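ORC1-type DNA replication protein 2 (PDB 1W5T) binds DNA and takes part in regulating DNA replication, combining an N-terminal AAA+ ATPase domain with a C-terminal winged-helix domain. Local coordinates at residues Asp160-Thr163 / Leu164-His168; Ala97-Leu100 / Tyr101-Leu104; Ser173-Gly176 / Val177-Gly181. One frame throughout, in Å; residues are numbered along the deposited sequence.

All three contacts are local ones within the AAA domain, away from the nucleotide site. Contacts 1 and 2 are partly buried and hold helix ends: contact 2 starts helix 100-111, contact 1 finishes helix 158-165. They meet directly, Leu100 packing against Asp160 and Leu164. Contact 3 lies at the surface, in the loop that feeds strand 180-186, and is tied to contact 1 because the His168 ring reaches Ile180 O; it does not touch contact 2. Chemistry follows place: an amide side chain caps the helix start in contact 2, an aromatic face takes an arginine methylene at the helix end in contact 1, and a charged pair braces the exposed turn of contact 3.

Contact 1: residues Asp160-Thr163 / Leu164-His168; sequences DLYT and LLRVH
Arg166 lays its CD methylene over one face of the Tyr162 ring, a CH-pi contact 3.8 Å from the centroid and displaced toward the rim. Tyr162 CG stands anti to the backbone N (chi1 -163°), which sends the ring along the helix surface to the residue one turn on. The arginine chain bends at chi3, and its guanidinium ends up with the phenol oxygen over its face, the phenol ring and guanidinium planes 66° apart; Tyr162 OH and Arg166 NH1 are close there, but poorly aligned for a hydrogen bond.

Among the polar links, Asp160 O takes two donors. Leu164 N reaches it almost straight at 2.9 Å, and Thr163 OG1 comes in at 3.0 Å, bent back over the preceding turn. Leu165 N bonds to Leu161 O at 2.8 Å. Beyond that the pattern frays: Arg166 N makes only weak bonds, to Tyr162 O and Thr163 O.

Apolar packing is light, with Leu161 CB 4.4 Å from Leu165 CD2. Tyr162 and Leu165 also lean on Val202 of helix 200-203. This is a helix terminus with a one-residue break: Arg166 leaves helical geometry after helix 158-165 and is the N-cap of helix 167-170.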
loop_
_atom_site.group_PDB
_atom_site.type_symbol
_atom_site.label_atom_id
_atom_site.label_comp_id
_atom_site.label_asym_id
_atom_site.label_seq_id
_atom_site.Cartn_x
_atom_site.Cartn_y
_atom_site.Cartn_z
ATOM N N ASP A 160 -15.206 -17.864 6.719
ATOM C CA ASP A 160 -13.830 -18.116 7.175
ATOM C C ASP A 160 -13.116 -16.891 7.747
ATOM O O ASP A 160 -12.540 -16.962 8.827
ATOM C CB ASP A 160 -12.999 -18.671 6.031
ATOM C CG ASP A 160 -13.415 -20.063 5.642
ATOM O OD1 ASP A 160 -13.977 -20.783 6.516
ATOM O OD2 ASP A 160 -13.202 -20.500 4.487
ATOM N N LEU A 161 -13.140 -15.792 6.998
ATOM C CA LEU A 161 -12.569 -14.532 7.439
ATOM C C LEU A 161 -13.208 -14.180 8.769
ATOM O O LEU A 161 -12.578 -13.669 9.700
ATOM C CB LEU A 161 -12.877 -13.431 6.429
ATOM C CG LEU A 161 -12.077 -13.357 5.132
ATOM C CD1 LEU A 161 -12.518 -12.144 4.323
ATOM C CD2 LEU A 161 -10.586 -13.319 5.403
ATOM N N TYR A 162 -14.490 -14.488 8.835
ATOM C CA TYR A 162 -15.287 -14.235 10.008
ATOM C C TYR A 162 -14.715 -14.947 11.217
ATOM O O TYR A 162 -14.523 -14.317 12.247
ATOM C CB TYR A 162 -16.697 -14.708 9.740
ATOM C CG TYR A 162 -17.710 -14.166 10.672
ATOM C CD1 TYR A 162 -17.756 -14.589 12.011
ATOM C CD2 TYR A 162 -18.650 -13.247 10.226
ATOM C CE1 TYR A 162 -18.700 -14.106 12.873
ATOM C CE2 TYR A 162 -19.612 -12.750 11.093
ATOM C CZ TYR A 162 -19.623 -13.188 12.418
ATOM O OH TYR A 162 -20.563 -12.722 13.318
ATOM N N THR A 163 -14.440 -16.243 11.099
ATOM C CA THR A 163 -13.916 -17.000 12.227
ATOM C C THR A 163 -12.486 -16.555 12.571
ATOM O O THR A 163 -12.164 -16.356 13.747
ATOM C CB THR A 163 -14.023 -18.558 12.033
ATOM O OG1 THR A 163 -13.197 -18.977 10.942
ATOM C CG2 THR A 163 -15.413 -18.956 11.554
ATOM N N LEU A 164 -11.664 -16.372 11.537
ATOM C CA LEU A 164 -10.302 -15.840 11.685
ATOM C C LEU A 164 -10.271 -14.526 12.456
ATOM O O LEU A 164 -9.529 -14.387 13.414
ATOM C CB LEU A 164 -9.618 -15.651 10.321
ATOM C CG LEU A 164 -8.224 -15.011 10.393
ATOM C CD1 LEU A 164 -7.200 -15.953 11.026
ATOM C CD2 LEU A 164 -7.740 -14.498 9.037
ATOM N N LEU A 165 -11.089 -13.573 12.036
ATOM C CA LEU A 165 -11.032 -12.222 12.577
ATOM C C LEU A 165 -11.888 -12.110 13.828
ATOM O O LEU A 165 -11.816 -11.137 14.561
ATOM C CB LEU A 165 -11.429 -11.187 11.524
ATOM C CG LEU A 165 -10.394 -10.542 10.590
ATOM C CD1 LEU A 165 -8.943 -11.021 10.724
ATOM C CD2 LEU A 165 -10.841 -10.734 9.201
ATOM N N ARG A 166 -12.683 -13.142 14.078
ATOM C CA ARG A 166 -13.426 -13.244 15.337
ATOM C C ARG A 166 -13.063 -14.526 16.096
ATOM O O ARG A 166 -13.915 -15.134 16.758
ATOM C CB ARG A 166 -14.932 -13.149 15.073
ATOM C CG ARG A 166 -15.389 -11.709 14.780
ATOM C CD ARG A 166 -16.720 -11.576 14.070
ATOM N NE ARG A 166 -17.657 -10.764 14.850
ATOM C CZ ARG A 166 -18.728 -11.248 15.458
ATOM N NH1 ARG A 166 -19.022 -12.552 15.372
ATOM N NH2 ARG A 166 -19.509 -10.438 16.148
ATOM N N VAL A 167 -11.787 -14.898 16.018
ATOM C CA VAL A 167 -11.264 -16.131 16.580
ATOM C C VAL A 167 -11.585 -16.409 18.074
ATOM O O VAL A 167 -11.946 -17.529 18.445
ATOM C CB VAL A 167 -9.747 -16.251 16.310
ATOM C CG1 VAL A 167 -8.999 -15.072 16.941
ATOM C CG2 VAL A 167 -9.202 -17.604 16.788
ATOM N N HIS A 168 -11.472 -15.401 18.912
ATOM C CA HIS A 168 -11.744 -15.568 20.345
ATOM C C HIS A 168 -13.220 -15.739 20.763
ATOM O O HIS A 168 -13.500 -16.024 21.938
ATOM C CB HIS A 168 -11.090 -14.436 21.104
ATOM C CG HIS A 168 -9.680 -14.201 20.678
ATOM N ND1 HIS A 168 -8.716 -15.183 20.749
ATOM C CD2 HIS A 168 -9.081 -13.122 20.120
ATOM C CE1 HIS A 168 -7.573 -14.705 20.295
ATOM N NE2 HIS A 168 -7.764 -13.455 19.918
#

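Contact 2: residues Ala97-Leu100 / Tyr101-Leu104; sequences APNL and YTIL
Asn99 turns its amide oxygen back over the first turn of the helix, across the side chain of Thr102. With CG placed between the backbone N and the carbonyl carbon (chi1 42°), OD1 is brought to Thr102 N at 2.8 Å, the capping bond of an N-cap residue; the donor lies 29° from the amide plane, so it approaches tilted. Thr102 keeps OG1 beside its own backbone N (chi1 -57°), and the hydroxyl points at the same OD1. That hydrogen bond is modelled very short, 2.4 Å, and its exact length is doubtful. The Thr102 N bond alone would tend to fix the amide; what the too-short hydroxyl contact adds is doubtful.

Thr102 CG2 lies 4.0 Å from Ala97 CB. Ala97 CB also meets Ile103 CG1 at 3.6 Å, so the chain just before the cap folds against the helix side. Behind the cap, Asn99 O receives Ile103 N at 3.1 Å in the carbonyl plane, and Leu100 O receives Leu104 N at 2.9 Å. The branch carbons of Leu100 and Leu104 stand one turn apart, CG to CG 4.4 Å.

These two leucines face Ala122 of helix 122-136, where Leu104 and Tyr101 also touch Ile125, while Tyr101 OH bonds to Val117 O. Leu100 also packs on Asp160 and Leu164 of helix 158-165. The cap starts helix 100-111 after strand 87-93, an outermost strand of the parallel sheet, with helix 122-136 packed against its first turn.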
loop_
_atom_site.group_PDB
_atom_site.type_symbol
_atom_site.label_atom_id
_atom_site.label_comp_id
_atom_site.label_asym_id
_atom_site.label_seq_id
_atom_site.Cartn_x
_atom_site.Cartn_y
_atom_site.Cartn_z
ATOM N N ALA A 97 -0.726 -16.449 -1.165
ATOM C CA ALA A 97 -1.582 -17.438 -0.480
ATOM C C ALA A 97 -3.058 -17.495 -0.947
ATOM O O ALA A 97 -3.887 -16.766 -0.415
ATOM C CB ALA A 97 -1.536 -17.181 1.035
ATOM N N PRO A 98 -3.384 -18.370 -1.908
ATOM C CA PRO A 98 -4.778 -18.560 -2.380
ATOM C C PRO A 98 -5.872 -18.790 -1.325
ATOM O O PRO A 98 -6.927 -18.182 -1.470
ATOM C CB PRO A 98 -4.689 -19.812 -3.281
ATOM C CG PRO A 98 -3.326 -20.410 -2.976
ATOM C CD PRO A 98 -2.441 -19.212 -2.672
ATOM N N ASN A 99 -5.641 -19.632 -0.317
ATOM C CA ASN A 99 -6.686 -20.026 0.628
ATOM C C ASN A 99 -6.288 -19.767 2.082
ATOM O O ASN A 99 -5.119 -19.493 2.376
ATOM C CB ASN A 99 -7.001 -21.510 0.457
ATOM C CG ASN A 99 -5.748 -22.342 0.271
ATOM O OD1 ASN A 99 -4.729 -22.102 0.931
ATOM N ND2 ASN A 99 -5.800 -23.317 -0.656
ATOM N N LEU A 100 -7.267 -19.860 2.985
ATOM C CA LEU A 100 -7.049 -19.693 4.408
ATOM C C LEU A 100 -6.121 -20.783 4.940
ATOM O O LEU A 100 -5.317 -20.552 5.859
ATOM C CB LEU A 100 -8.380 -19.708 5.168
ATOM C CG LEU A 100 -8.381 -19.171 6.609
ATOM C CD1 LEU A 100 -8.101 -17.661 6.689
ATOM C CD2 LEU A 100 -9.703 -19.472 7.308
ATOM N N TYR A 101 -6.225 -21.974 4.356
ATOM C CA TYR A 101 -5.355 -23.058 4.757
ATOM C C TYR A 101 -3.884 -22.640 4.563
ATOM O O TYR A 101 -3.049 -22.924 5.419
ATOM C CB TYR A 101 -5.677 -24.363 4.006
ATOM C CG TYR A 101 -4.623 -25.431 4.264
ATOM C CD1 TYR A 101 -4.759 -26.349 5.301
ATOM C CD2 TYR A 101 -3.461 -25.491 3.476
ATOM C CE1 TYR A 101 -3.753 -27.313 5.530
ATOM C CE2 TYR A 101 -2.488 -26.427 3.695
ATOM C CZ TYR A 101 -2.628 -27.330 4.712
ATOM O OH TYR A 101 -1.632 -28.258 4.912
ATOM N N THR A 102 -3.586 -21.984 3.442
ATOM C CA THR A 102 -2.215 -21.569 3.153
ATOM C C THR A 102 -1.775 -20.398 4.043
ATOM O O THR A 102 -0.692 -20.436 4.585
ATOM C CB THR A 102 -2.016 -21.240 1.631
ATOM O OG1 THR A 102 -2.379 -22.378 0.841
ATOM C CG2 THR A 102 -0.539 -21.054 1.277
ATOM N N ILE A 103 -2.627 -19.393 4.209
ATOM C CA ILE A 103 -2.371 -18.282 5.145
ATOM C C ILE A 103 -1.966 -18.802 6.540
ATOM O O ILE A 103 -0.921 -18.421 7.099
ATOM C CB ILE A 103 -3.597 -17.298 5.175
ATOM C CG1 ILE A 103 -3.635 -16.485 3.872
ATOM C CG2 ILE A 103 -3.547 -16.350 6.394
ATOM C CD1 ILE A 103 -5.013 -16.076 3.394
ATOM N N LEU A 104 -2.772 -19.745 7.037
ATOM C CA LEU A 104 -2.549 -20.363 8.328
ATOM C C LEU A 104 -1.249 -21.148 8.447
ATOM O O LEU A 104 -0.551 -21.076 9.470
ATOM C CB LEU A 104 -3.726 -21.243 8.714
ATOM C CG LEU A 104 -4.991 -20.493 9.089
ATOM C CD1 LEU A 104 -5.934 -21.553 9.580
ATOM C CD2 LEU A 104 -4.804 -19.427 10.132
#

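Contact 3: residues Ser173-Gly176 / Val177-Gly181; sequences SRDG and VNRIG
Asp175 spends its two carboxylate oxygens on different partners. OD1 accepts Val177 N at 3.2 Å, an Asx turn in which the amide comes from well above the carboxylate plane. OD2 offers its syn lone pair to Arg179 NH2, 3.0 Å away in a salt bridge; OD2 lies close to the guanidinium plane, at its edge, and the two flat groups are 14° from coplanar. Having CG between the backbone N and carbonyl carbon (chi1 64°) is what folds the acid over the chain that follows.

Val177 CG1 covers the guanidinium face, 3.7 Å above it. Arg179 NH1 is satisfied by Asn137 OD1, and a cation-pi contact with Tyr139 adds to its hold, whereas the buried NE has no partner in the model. With Arg179 cut back to alanine, the Asp175 carboxylate would probably lose its charged mate and Asn137 OD1 this donor, and a gap is likely beside Val177 and Tyr139. Ser173 OG gives Val177 O a weak bond of 3.0 Å.

Gly176 N bonds weakly to Ser173 O, closing a type I beta-turn; Gly176 itself has positive phi (70°), which favours glycine. The turn and Asx turn together lead into strand 180-186, an interior strand of the parallel sheet in the P-loop AAA+ fold.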
loop_
_atom_site.group_PDB
_atom_site.type_symbol
_atom_site.label_atom_id
_atom_site.label_comp_id
_atom_site.label_asym_id
_atom_site.label_seq_id
_atom_site.Cartn_x
_atom_site.Cartn_y
_atom_site.Cartn_z
ATOM N N SER A 173 -9.948 -19.926 24.342
ATOM C CA SER A 173 -8.794 -20.549 24.949
ATOM C C SER A 173 -9.194 -21.318 26.229
ATOM O O SER A 173 -10.273 -21.106 26.771
ATOM C CB SER A 173 -7.822 -19.461 25.313
ATOM O OG SER A 173 -8.553 -18.359 25.844
ATOM N N ARG A 174 -8.306 -22.200 26.694
ATOM C CA ARG A 174 -8.521 -23.010 27.896
ATOM C C ARG A 174 -8.717 -22.156 29.120
ATOM O O ARG A 174 -9.576 -22.444 29.932
ATOM C CB ARG A 174 -7.350 -23.957 28.106
ATOM C CG ARG A 174 -7.723 -25.390 27.845
ATOM C CD ARG A 174 -6.979 -26.105 26.735
ATOM N NE ARG A 174 -7.454 -27.447 26.881
ATOM C CZ ARG A 174 -7.945 -28.279 25.988
ATOM N NH1 ARG A 174 -7.984 -28.033 24.682
ATOM N NH2 ARG A 174 -8.390 -29.427 26.468
ATOM N N ASP A 175 -7.925 -21.086 29.238
ATOM C CA ASP A 175 -8.008 -20.155 30.362
ATOM C C ASP A 175 -8.745 -18.836 30.071
ATOM O O ASP A 175 -8.710 -17.947 30.887
ATOM C CB ASP A 175 -6.588 -19.852 30.848
ATOM C CG ASP A 175 -5.749 -19.124 29.796
ATOM O OD1 ASP A 175 -6.223 -18.987 28.654
ATOM O OD2 ASP A 175 -4.629 -18.640 30.021
ATOM N N GLY A 176 -9.360 -18.695 28.894
ATOM C CA GLY A 176 -10.073 -17.474 28.522
ATOM C C GLY A 176 -9.239 -16.219 28.248
ATOM O O GLY A 176 -9.778 -15.089 28.248
ATOM N N VAL A 177 -7.929 -16.401 28.058
ATOM C CA VAL A 177 -7.042 -15.309 27.673
ATOM C C VAL A 177 -6.968 -15.255 26.119
ATOM O O VAL A 177 -6.514 -16.209 25.474
ATOM C CB VAL A 177 -5.617 -15.453 28.334
ATOM C CG1 VAL A 177 -4.717 -14.299 27.994
ATOM C CG2 VAL A 177 -5.706 -15.515 29.868
ATOM N N ASN A 178 -7.473 -14.164 25.535
ATOM C CA ASN A 178 -7.352 -13.871 24.097
ATOM C C ASN A 178 -5.890 -13.586 23.737
ATOM O O ASN A 178 -5.278 -12.667 24.320
ATOM C CB ASN A 178 -8.195 -12.650 23.745
ATOM C CG ASN A 178 -9.701 -12.852 24.035
ATOM O OD1 ASN A 178 -10.184 -13.973 24.190
ATOM N ND2 ASN A 178 -10.428 -11.764 24.110
ATOM N N ARG A 179 -5.327 -14.321 22.773
ATOM C CA ARG A 179 -3.886 -14.196 22.509
ATOM C C ARG A 179 -3.501 -13.934 21.065
ATOM O O ARG A 179 -2.343 -14.122 20.702
ATOM C CB ARG A 179 -3.147 -15.452 22.991
ATOM C CG ARG A 179 -3.498 -15.898 24.387
ATOM C CD ARG A 179 -2.547 -16.950 24.872
ATOM N NE ARG A 179 -2.764 -17.291 26.253
ATOM C CZ ARG A 179 -2.050 -16.906 27.278
ATOM N NH1 ARG A 179 -0.974 -16.114 27.173
ATOM N NH2 ARG A 179 -2.442 -17.350 28.467
ATOM N N ILE A 180 -4.457 -13.505 20.248
ATOM C CA ILE A 180 -4.204 -13.237 18.820
ATOM C C ILE A 180 -4.834 -11.909 18.419
ATOM O O ILE A 180 -6.044 -11.723 18.589
ATOM C CB ILE A 180 -4.783 -14.337 17.894
ATOM C CG1 ILE A 180 -4.294 -15.727 18.281
ATOM C CG2 ILE A 180 -4.318 -14.089 16.449
ATOM C CD1 ILE A 180 -4.928 -16.785 17.458
ATOM N N GLY A 181 -4.028 -10.990 17.901
ATOM C CA GLY A 181 -4.561 -9.777 17.315
ATOM C C GLY A 181 -4.128 -9.656 15.867
ATOM O O GLY A 181 -3.307 -10.432 15.390
#